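Local coordinates for protein alanine racemase (Acinetobacter baumannii, PDB 4QHR) that is a member of the alanine racemase family, with an N-terminal TIM-barrel-type domain and a C-terminal domain characteristic of the family, at residues F95-H100 with Q113-Q118; E106-H111 with E150-V155; D44-L49 with L69-P74. One frame throughout, in Å; residues are numbered along the deposited sequence.

Contact 1: residues F95-H100 with Q113-Q118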
loop_
_atom_site.group_PDB
_atom_site.type_symbol
_atom_site.label_atom_id
_atom_site.label_comp_id
_atom_site.label_asym_id
_atom_site.label_seq_id
_atom_site.Cartn_x
_atom_site.Cartn_y
_atom_site.Cartn_z
ATOM N N PHE A 95 -24.826 13.231 9.997
ATOM C CA PHE A 95 -24.361 11.913 9.598
ATOM C C PHE A 95 -25.320 10.862 10.167
ATOM O O PHE A 95 -25.487 10.746 11.388
ATOM C CB PHE A 95 -22.973 11.635 10.183
ATOM C CG PHE A 95 -21.867 12.495 9.673
ATOM C CD1 PHE A 95 -21.969 13.224 8.547
ATOM C CD2 PHE A 95 -20.679 12.514 10.345
ATOM C CE1 PHE A 95 -20.940 13.993 8.100
ATOM C CE2 PHE A 95 -19.616 13.280 9.900
ATOM C CZ PHE A 95 -19.753 14.011 8.779
ATOM N N GLU A 96 -25.962 10.074 9.315
ATOM C CA GLU A 96 -26.821 9.038 9.798
ATOM C C GLU A 96 -25.927 7.876 10.233
ATOM O O GLU A 96 -24.929 7.591 9.579
ATOM C CB GLU A 96 -27.780 8.582 8.716
ATOM C CG GLU A 96 -28.745 9.689 8.318
ATOM C CD GLU A 96 -29.782 9.251 7.336
ATOM O OE1 GLU A 96 -29.567 8.227 6.642
ATOM O OE2 GLU A 96 -30.841 9.914 7.321
ATOM N N CYS A 97 -26.330 7.203 11.299
ATOM C CA CYS A 97 -25.548 6.135 11.877
ATOM C C CYS A 97 -26.156 4.792 11.655
ATOM O O CYS A 97 -27.348 4.602 11.885
ATOM C CB CYS A 97 -25.408 6.321 13.390
ATOM S SG CYS A 97 -24.478 7.788 13.807
ATOM N N VAL A 98 -25.311 3.860 11.228
ATOM C CA VAL A 98 -25.596 2.472 11.392
ATOM C C VAL A 98 -25.486 2.136 12.880
ATOM O O VAL A 98 -24.581 2.626 13.568
ATOM C CB VAL A 98 -24.619 1.586 10.602
ATOM C CG1 VAL A 98 -24.464 0.226 11.243
ATOM C CG2 VAL A 98 -25.122 1.428 9.185
ATOM N N ILE A 99 -26.401 1.316 13.394
ATOM C CA ILE A 99 -26.155 0.646 14.655
ATOM C C ILE A 99 -26.115 -0.868 14.401
ATOM O O ILE A 99 -26.895 -1.420 13.618
ATOM C CB ILE A 99 -27.170 1.016 15.790
ATOM C CG1 ILE A 99 -28.576 0.532 15.491
ATOM C CG2 ILE A 99 -27.120 2.509 16.090
ATOM C CD1 ILE A 99 -29.508 0.550 16.693
ATOM N N HIS A 100 -25.170 -1.527 15.047
ATOM C CA HIS A 100 -24.983 -2.960 14.842
ATOM C C HIS A 100 -24.882 -3.753 16.166
ATOM O O HIS A 100 -24.849 -4.964 16.125
ATOM C CB HIS A 100 -23.782 -3.249 13.917
ATOM C CG HIS A 100 -22.481 -2.778 14.478
ATOM N ND1 HIS A 100 -21.814 -3.465 15.472
ATOM C CD2 HIS A 100 -21.739 -1.675 14.204
ATOM C CE1 HIS A 100 -20.708 -2.811 15.772
ATOM N NE2 HIS A 100 -20.658 -1.701 15.046
ATOM N N GLN A 113 -33.382 12.721 21.047
ATOM C CA GLN A 113 -34.112 13.947 20.671
ATOM C C GLN A 113 -33.372 14.784 19.614
ATOM O O GLN A 113 -33.961 15.114 18.576
ATOM C CB GLN A 113 -34.568 14.736 21.893
ATOM C CG GLN A 113 -35.882 14.105 22.420
ATOM C CD GLN A 113 -36.257 14.420 23.857
ATOM O OE1 GLN A 113 -37.164 13.783 24.406
ATOM N NE2 GLN A 113 -35.574 15.380 24.486
ATOM N N ALA A 114 -32.098 15.061 19.844
ATOM C CA ALA A 114 -31.292 15.808 18.876
ATOM C C ALA A 114 -31.139 15.062 17.518
ATOM O O ALA A 114 -31.267 15.642 16.457
ATOM C CB ALA A 114 -29.932 16.108 19.476
ATOM N N TYR A 115 -30.884 13.755 17.596
ATOM C CA TYR A 115 -30.739 12.915 16.432
ATOM C C TYR A 115 -32.009 12.968 15.601
ATOM O O TYR A 115 -31.953 13.227 14.422
ATOM C CB TYR A 115 -30.393 11.482 16.869
ATOM C CG TYR A 115 -29.954 10.562 15.764
ATOM C CD1 TYR A 115 -30.878 9.931 14.958
ATOM C CD2 TYR A 115 -28.590 10.296 15.529
ATOM C CE1 TYR A 115 -30.482 9.028 13.962
ATOM C CE2 TYR A 115 -28.168 9.417 14.514
ATOM C CZ TYR A 115 -29.119 8.792 13.721
ATOM O OH TYR A 115 -28.738 7.913 12.695
ATOM N N ILE A 116 -33.164 12.805 16.224
ATOM C CA ILE A 116 -34.449 12.829 15.504
ATOM C C ILE A 116 -34.769 14.240 14.999
ATOM O O ILE A 116 -35.220 14.425 13.861
ATOM C CB ILE A 116 -35.596 12.286 16.389
ATOM C CG1 ILE A 116 -35.395 10.774 16.556
ATOM C CG2 ILE A 116 -36.967 12.572 15.766
ATOM C CD1 ILE A 116 -36.226 10.175 17.667
ATOM N N ALA A 117 -34.479 15.252 15.793
ATOM C CA ALA A 117 -34.800 16.611 15.351
ATOM C C ALA A 117 -33.982 16.996 14.129
ATOM O O ALA A 117 -34.467 17.757 13.304
ATOM C CB ALA A 117 -34.607 17.597 16.481
ATOM N N GLN A 118 -32.771 16.455 13.991
ATOM C CA GLN A 118 -31.938 16.693 12.806
ATOM C C GLN A 118 -32.443 15.963 11.565
ATOM O O GLN A 118 -31.926 16.191 10.498
ATOM C CB GLN A 118 -30.456 16.320 13.063
ATOM C CG GLN A 118 -29.665 17.372 13.816
ATOM C CD GLN A 118 -29.362 18.609 12.971
ATOM O OE1 GLN A 118 -30.270 19.308 12.516
ATOM N NE2 GLN A 118 -28.096 18.875 12.753
#
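Tyr115 reaches from its helix to strand 95-99 with its hydroxyl leading, and the backbone N-H of Cys97 points straight at it: Cys97 N lies 2.9 Å from Tyr115 OH, with an N-H...O angle of 173°. The approach is at the edge of the phenol, near the ring plane. The ring can span the gap because CG of Tyr115 stands anti to the backbone N (chi1 -169°), which turns the ring toward the strand although CB does not leave the helix facing it. The same hydroxyl is hydrogen-bonded to the carbonyl O of Lys121, which can only accept. It therefore bridges the backbones of two neighbouring segments and is fixed in its rotation by both.

Cys97 also gives its side chain to the contact. Its SG lies 4.1 Å from CE2 of Tyr115 and 5.5 Å from the ring centroid, a sulfur-aromatic contact made at the edge of the ring rather than over its face. Beside the hydroxyl, CA of Glu96 comes within 3.7 Å of Tyr115 OH, while its carboxylate turns to Lys121 and Trp123. Phe95 O, 4.3 Å from Tyr115 CE2, is buried without a polar partner.

Strand 95-99 runs between strands 75-77 and 122-125 of the parallel barrel sheet, and helix 87-92 touches both Cys97 and Tyr115.

Contact 2: residues E106-H111 with E150-V155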
loop_
_atom_site.group_PDB
_atom_site.type_symbol
_atom_site.label_atom_id
_atom_site.label_comp_id
_atom_site.label_asym_id
_atom_site.label_seq_id
_atom_site.Cartn_x
_atom_site.Cartn_y
_atom_site.Cartn_z
ATOM N N GLU A 106 -27.701 1.835 22.873
ATOM C CA GLU A 106 -27.828 2.622 24.114
ATOM C C GLU A 106 -27.421 4.054 23.890
ATOM O O GLU A 106 -28.119 4.969 24.334
ATOM C CB GLU A 106 -27.037 1.972 25.277
ATOM C CG GLU A 106 -27.761 0.710 25.773
ATOM C CD GLU A 106 -26.879 -0.251 26.537
ATOM O OE1 GLU A 106 -25.744 0.127 26.897
ATOM O OE2 GLU A 106 -27.308 -1.419 26.738
ATOM N N TRP A 107 -26.318 4.275 23.183
ATOM C CA TRP A 107 -25.878 5.661 22.927
ATOM C C TRP A 107 -26.871 6.473 22.077
ATOM O O TRP A 107 -27.064 7.680 22.293
ATOM C CB TRP A 107 -24.529 5.672 22.244
ATOM C CG TRP A 107 -23.418 5.052 23.044
ATOM C CD1 TRP A 107 -23.347 4.897 24.401
ATOM C CD2 TRP A 107 -22.188 4.510 22.509
ATOM N NE1 TRP A 107 -22.163 4.267 24.743
ATOM C CE2 TRP A 107 -21.429 4.042 23.604
ATOM C CE3 TRP A 107 -21.659 4.386 21.212
ATOM C CZ2 TRP A 107 -20.171 3.462 23.438
ATOM C CZ3 TRP A 107 -20.410 3.801 21.054
ATOM C CH2 TRP A 107 -19.684 3.359 22.167
ATOM N N LEU A 108 -27.478 5.818 21.097
ATOM C CA LEU A 108 -28.419 6.467 20.186
ATOM C C LEU A 108 -29.677 6.890 20.932
ATOM O O LEU A 108 -30.170 8.017 20.781
ATOM C CB LEU A 108 -28.803 5.519 19.061
ATOM C CG LEU A 108 -29.823 6.121 18.106
ATOM C CD1 LEU A 108 -29.234 7.293 17.287
ATOM C CD2 LEU A 108 -30.326 5.045 17.212
ATOM N N ILE A 109 -30.231 5.992 21.724
ATOM C CA ILE A 109 -31.413 6.353 22.556
ATOM C C ILE A 109 -31.088 7.503 23.488
ATOM O O ILE A 109 -31.866 8.434 23.643
ATOM C CB ILE A 109 -31.879 5.159 23.418
ATOM C CG1 ILE A 109 -32.433 4.046 22.549
ATOM C CG2 ILE A 109 -32.891 5.617 24.504
ATOM C CD1 ILE A 109 -33.618 4.398 21.710
ATOM N N LYS A 110 -29.928 7.434 24.099
ATOM C CA LYS A 110 -29.429 8.518 24.901
ATOM C C LYS A 110 -29.487 9.853 24.182
ATOM O O LYS A 110 -29.851 10.838 24.817
ATOM C CB LYS A 110 -28.011 8.235 25.375
ATOM C CG LYS A 110 -27.427 9.265 26.335
ATOM C CD LYS A 110 -26.598 8.626 27.460
ATOM C CE LYS A 110 -25.939 9.689 28.352
ATOM N NZ LYS A 110 -24.696 10.275 27.757
ATOM N N HIS A 111 -29.119 9.900 22.892
ATOM C CA HIS A 111 -29.146 11.136 22.099
ATOM C C HIS A 111 -30.344 11.240 21.142
ATOM O O HIS A 111 -30.295 11.975 20.171
ATOM C CB HIS A 111 -27.850 11.280 21.294
ATOM C CG HIS A 111 -26.637 11.401 22.153
ATOM N ND1 HIS A 111 -25.975 10.301 22.646
ATOM C CD2 HIS A 111 -26.002 12.483 22.654
ATOM C CE1 HIS A 111 -24.962 10.699 23.396
ATOM N NE2 HIS A 111 -24.952 12.017 23.409
ATOM N N GLU A 150 -39.777 4.822 19.842
ATOM C CA GLU A 150 -39.050 6.012 20.315
ATOM C C GLU A 150 -39.049 7.209 19.374
ATOM O O GLU A 150 -38.547 8.232 19.740
ATOM C CB GLU A 150 -37.593 5.640 20.673
ATOM C CG GLU A 150 -37.454 4.723 21.878
ATOM C CD GLU A 150 -37.811 5.412 23.186
ATOM O OE1 GLU A 150 -37.792 6.670 23.248
ATOM O OE2 GLU A 150 -38.160 4.693 24.136
ATOM N N GLY A 151 -39.595 7.078 18.166
ATOM C CA GLY A 151 -39.732 8.176 17.215
ATOM C C GLY A 151 -38.743 8.175 16.043
ATOM O O GLY A 151 -38.744 9.123 15.230
ATOM N N PHE A 152 -37.953 7.115 15.905
ATOM C CA PHE A 152 -36.972 7.018 14.838
ATOM C C PHE A 152 -37.561 6.515 13.526
ATOM O O PHE A 152 -38.479 5.699 13.496
ATOM C CB PHE A 152 -35.812 6.086 15.192
ATOM C CG PHE A 152 -34.897 6.586 16.264
ATOM C CD1 PHE A 152 -33.783 7.387 15.952
ATOM C CD2 PHE A 152 -35.107 6.265 17.569
ATOM C CE1 PHE A 152 -32.913 7.820 16.948
ATOM C CE2 PHE A 152 -34.226 6.692 18.567
ATOM C CZ PHE A 152 -33.146 7.487 18.246
ATOM N N THR A 153 -36.962 6.974 12.435
ATOM C CA THR A 153 -37.189 6.393 11.125
ATOM C C THR A 153 -35.983 5.506 10.873
ATOM O O THR A 153 -34.810 5.968 10.935
ATOM C CB THR A 153 -37.325 7.455 10.024
ATOM O OG1 THR A 153 -38.521 8.230 10.250
ATOM C CG2 THR A 153 -37.376 6.838 8.621
ATOM N N CYS A 154 -36.274 4.245 10.605
ATOM C CA CYS A 154 -35.256 3.199 10.455
ATOM C C CYS A 154 -34.993 2.799 9.013
ATOM O O CYS A 154 -35.868 2.946 8.115
ATOM C CB CYS A 154 -35.714 1.919 11.169
ATOM S SG CYS A 154 -35.865 2.078 12.924
ATOM N N VAL A 155 -33.804 2.261 8.766
ATOM C CA VAL A 155 -33.516 1.581 7.503
ATOM C C VAL A 155 -32.979 0.213 7.853
ATOM O O VAL A 155 -31.971 0.140 8.521
ATOM C CB VAL A 155 -32.459 2.315 6.659
ATOM C CG1 VAL A 155 -32.179 1.548 5.385
ATOM C CG2 VAL A 155 -32.885 3.729 6.377
#
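A Schellman motif at Gly151 ends helix 139-149, and the residues flanking it, Glu150 and Phe152, pack against Leu108 and Ile109 of helix 102-110 in the outer layer of the TIM-barrel-type domain. Gly151 takes up the positive phi (104°) that lets the chain turn into strand 154-157, and the side chain of Phe152, the next residue, leaves the backbone toward helix 102-110.

Leu108 meets the ring with three carbons. It and Phe152 come from opposite directions, and with CG anti to its backbone N (chi1 178°) the leucine sets its branch against the far end of the ring. Its CG lies 3.6 Å from CZ of Phe152, and its CD1 is 3.7 Å from Phe152 CE1. The other methyl, CD2, sits over one face, 4.2 Å from the ring centroid, as a CH-pi contact. Ile109 comes to the ring from the same side as Leu108 but farther round its rim, its CD1 being 3.9 Å from Phe152 CE2. The same methyl touches the aliphatic part of Glu150, whose CG is 3.9 Å from Ile109 CD1; these two side chains cross at about a right angle. The bend of Glu150 at chi2 leaves its carboxylate to form a salt bridge with Lys112 through OE1, so an apolar stem and a charged end serve different neighbours.

Around this apolar cluster, Leu147 of helix 139-149 touches Leu108, Ile109 and Phe152, Val122 of strand 122-125 lies against Leu108 and Phe152, and helix 112-117 adds Tyr115 and Ile116.

Contact 3: residues D44-L49 with L69-P74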
loop_
_atom_site.group_PDB
_atom_site.type_symbol
_atom_site.label_atom_id
_atom_site.label_comp_id
_atom_site.label_asym_id
_atom_site.label_seq_id
_atom_site.Cartn_x
_atom_site.Cartn_y
_atom_site.Cartn_z
ATOM N N ASP A 44 -10.843 14.319 -5.345
ATOM C CA ASP A 44 -10.962 14.105 -6.777
ATOM C C ASP A 44 -12.223 13.398 -7.221
ATOM O O ASP A 44 -12.454 13.417 -8.424
ATOM C CB ASP A 44 -9.711 13.328 -7.308
ATOM C CG ASP A 44 -8.445 14.211 -7.402
ATOM O OD1 ASP A 44 -8.559 15.443 -7.592
ATOM O OD2 ASP A 44 -7.318 13.680 -7.310
ATOM N N CYS A 45 -13.015 12.778 -6.314
ATOM C CA CYS A 45 -14.138 11.887 -6.642
ATOM C C CYS A 45 -15.554 12.369 -6.240
ATOM O O CYS A 45 -16.567 12.045 -6.903
ATOM C CB CYS A 45 -13.981 10.523 -5.989
ATOM S SG CYS A 45 -12.638 9.532 -6.654
ATOM N N LEU A 46 -15.608 13.137 -5.163
ATOM C CA LEU A 46 -16.908 13.565 -4.623
ATOM C C LEU A 46 -17.654 14.426 -5.655
ATOM O O LEU A 46 -18.855 14.218 -5.870
ATOM C CB LEU A 46 -16.758 14.318 -3.316
ATOM C CG LEU A 46 -16.166 13.570 -2.124
ATOM C CD1 LEU A 46 -16.015 14.484 -0.907
ATOM C CD2 LEU A 46 -17.017 12.363 -1.768
ATOM N N ALA A 47 -16.959 15.376 -6.295
ATOM C CA ALA A 47 -17.622 16.246 -7.298
ATOM C C ALA A 47 -18.167 15.397 -8.415
ATOM O O ALA A 47 -19.312 15.546 -8.801
ATOM C CB ALA A 47 -16.666 17.304 -7.838
ATOM N N ALA A 48 -17.355 14.466 -8.922
ATOM C CA ALA A 48 -17.825 13.564 -10.000
ATOM C C ALA A 48 -19.013 12.711 -9.579
ATOM O O ALA A 48 -19.798 12.268 -10.433
ATOM C CB ALA A 48 -16.723 12.655 -10.469
ATOM N N LEU A 49 -19.104 12.432 -8.295
ATOM C CA LEU A 49 -20.191 11.599 -7.748
ATOM C C LEU A 49 -21.305 12.456 -7.041
ATOM O O LEU A 49 -22.126 11.928 -6.297
ATOM C CB LEU A 49 -19.609 10.567 -6.771
ATOM C CG LEU A 49 -18.596 9.570 -7.345
ATOM C CD1 LEU A 49 -17.940 8.781 -6.217
ATOM C CD2 LEU A 49 -19.303 8.628 -8.316
ATOM N N LEU A 69 -14.496 19.396 2.882
ATOM C CA LEU A 69 -14.335 19.671 1.452
ATOM C C LEU A 69 -15.494 20.433 0.836
ATOM O O LEU A 69 -15.475 20.725 -0.378
ATOM C CB LEU A 69 -14.033 18.360 0.661
ATOM C CG LEU A 69 -12.669 17.735 0.927
ATOM C CD1 LEU A 69 -12.551 16.307 0.366
ATOM C CD2 LEU A 69 -11.593 18.596 0.278
ATOM N N GLY A 70 -16.506 20.768 1.657
ATOM C CA GLY A 70 -17.652 21.546 1.213
ATOM C C GLY A 70 -18.886 20.816 0.804
ATOM O O GLY A 70 -19.867 21.427 0.416
ATOM N N PHE A 71 -18.875 19.476 0.918
ATOM C CA PHE A 71 -19.987 18.698 0.418
ATOM C C PHE A 71 -21.023 18.582 1.504
ATOM O O PHE A 71 -20.659 18.322 2.708
ATOM C CB PHE A 71 -19.472 17.329 -0.083
ATOM C CG PHE A 71 -18.643 17.451 -1.310
ATOM C CD1 PHE A 71 -17.337 17.747 -1.224
ATOM C CD2 PHE A 71 -19.221 17.352 -2.552
ATOM C CE1 PHE A 71 -16.583 17.944 -2.381
ATOM C CE2 PHE A 71 -18.474 17.516 -3.706
ATOM C CZ PHE A 71 -17.167 17.800 -3.623
ATOM N N GLU A 72 -22.285 18.782 1.107
ATOM C CA GLU A 72 -23.437 18.839 2.012
ATOM C C GLU A 72 -24.341 17.626 1.899
ATOM O O GLU A 72 -25.304 17.529 2.627
ATOM C CB GLU A 72 -24.206 20.147 1.828
ATOM C CG GLU A 72 -23.305 21.367 2.112
ATOM C CD GLU A 72 -24.012 22.714 1.920
ATOM O OE1 GLU A 72 -24.792 22.901 0.946
ATOM O OE2 GLU A 72 -23.791 23.606 2.765
ATOM N N GLN A 73 -24.008 16.651 1.052
ATOM C CA GLN A 73 -24.817 15.445 0.942
ATOM C C GLN A 73 -24.990 14.677 2.262
ATOM O O GLN A 73 -24.115 14.676 3.121
ATOM C CB GLN A 73 -24.226 14.452 -0.101
ATOM C CG GLN A 73 -24.377 14.876 -1.556
ATOM C CD GLN A 73 -23.323 15.850 -2.033
ATOM O OE1 GLN A 73 -22.540 16.422 -1.262
ATOM N NE2 GLN A 73 -23.306 16.074 -3.320
ATOM N N PRO A 74 -26.126 14.000 2.420
ATOM C CA PRO A 74 -26.235 13.039 3.495
ATOM C C PRO A 74 -25.026 12.061 3.480
ATOM O O PRO A 74 -24.547 11.708 2.412
ATOM C CB PRO A 74 -27.530 12.299 3.181
ATOM C CG PRO A 74 -28.384 13.313 2.430
ATOM C CD PRO A 74 -27.369 14.103 1.631
#
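The hydrogen bond from Leu49 N to Cys45 O, 2.9 Å long, closes the helical turn that presents Leu46 to the ring of Phe71; a weak second bond runs from Leu49 N to Leu46 O. Across the contact itself the meeting is apolar. CB of Leu46 stands over one face of the phenyl ring, 3.6 Å from its centroid and only 15° off the ring normal, a close CH-pi contact. The leucine then continues along the ring: its CD1 lies 3.5 Å from Phe71 CD1, so two separate carbons of one side chain cover the same aromatic group. The first bond of the Phe71 side chain already faces the turn, and with CG anti to the carbonyl carbon (chi1 -69°) the ring lies across Leu46; CZ of Phe71 also comes to 3.6 Å from Ala47 N.

Such a contact belongs to the outer helical layer of the TIM-barrel-type domain, where the turn after helix 42-45 meets the segment leading from helix 60-68 to strand 75-77. A Schellman motif at Gly70, with phi 96°, finishes that helix and brings Phe71 round. Leu69, just before the glycine, sends its CD1 to within 4.1 Å of CD1 of Leu46. Ile66 touches both Leu46 and Phe71. Arg67 holds the carbonyls of Phe71 and Gln73, while the amide NE2 of Gln73 bonds to the carbonyl of Asn50.

From the N terminus, contact 3 comes first, closing a loop of 19 residues that takes in strand 54-57 and the whole of helix 60-68; it is complete before the others begin, and its centre lies about 21 Å from that of contact 1. Contact 1 opens at strand 95-99, but contact 2 opens on helix 102-110 before contact 1 closes on helix 112-117, so the two cross. Contact 2 closes only at 150-155, beyond strand 122-125 and helix 139-149. Their centres are about 6 Å apart and they touch directly, Tyr115 lying against Leu108 and Phe152. Contact 1 joins helix 112-117 to strand 95-99, and contact 2 joins helix 102-110 to the turn leading into strand 154-157 of the same sheet.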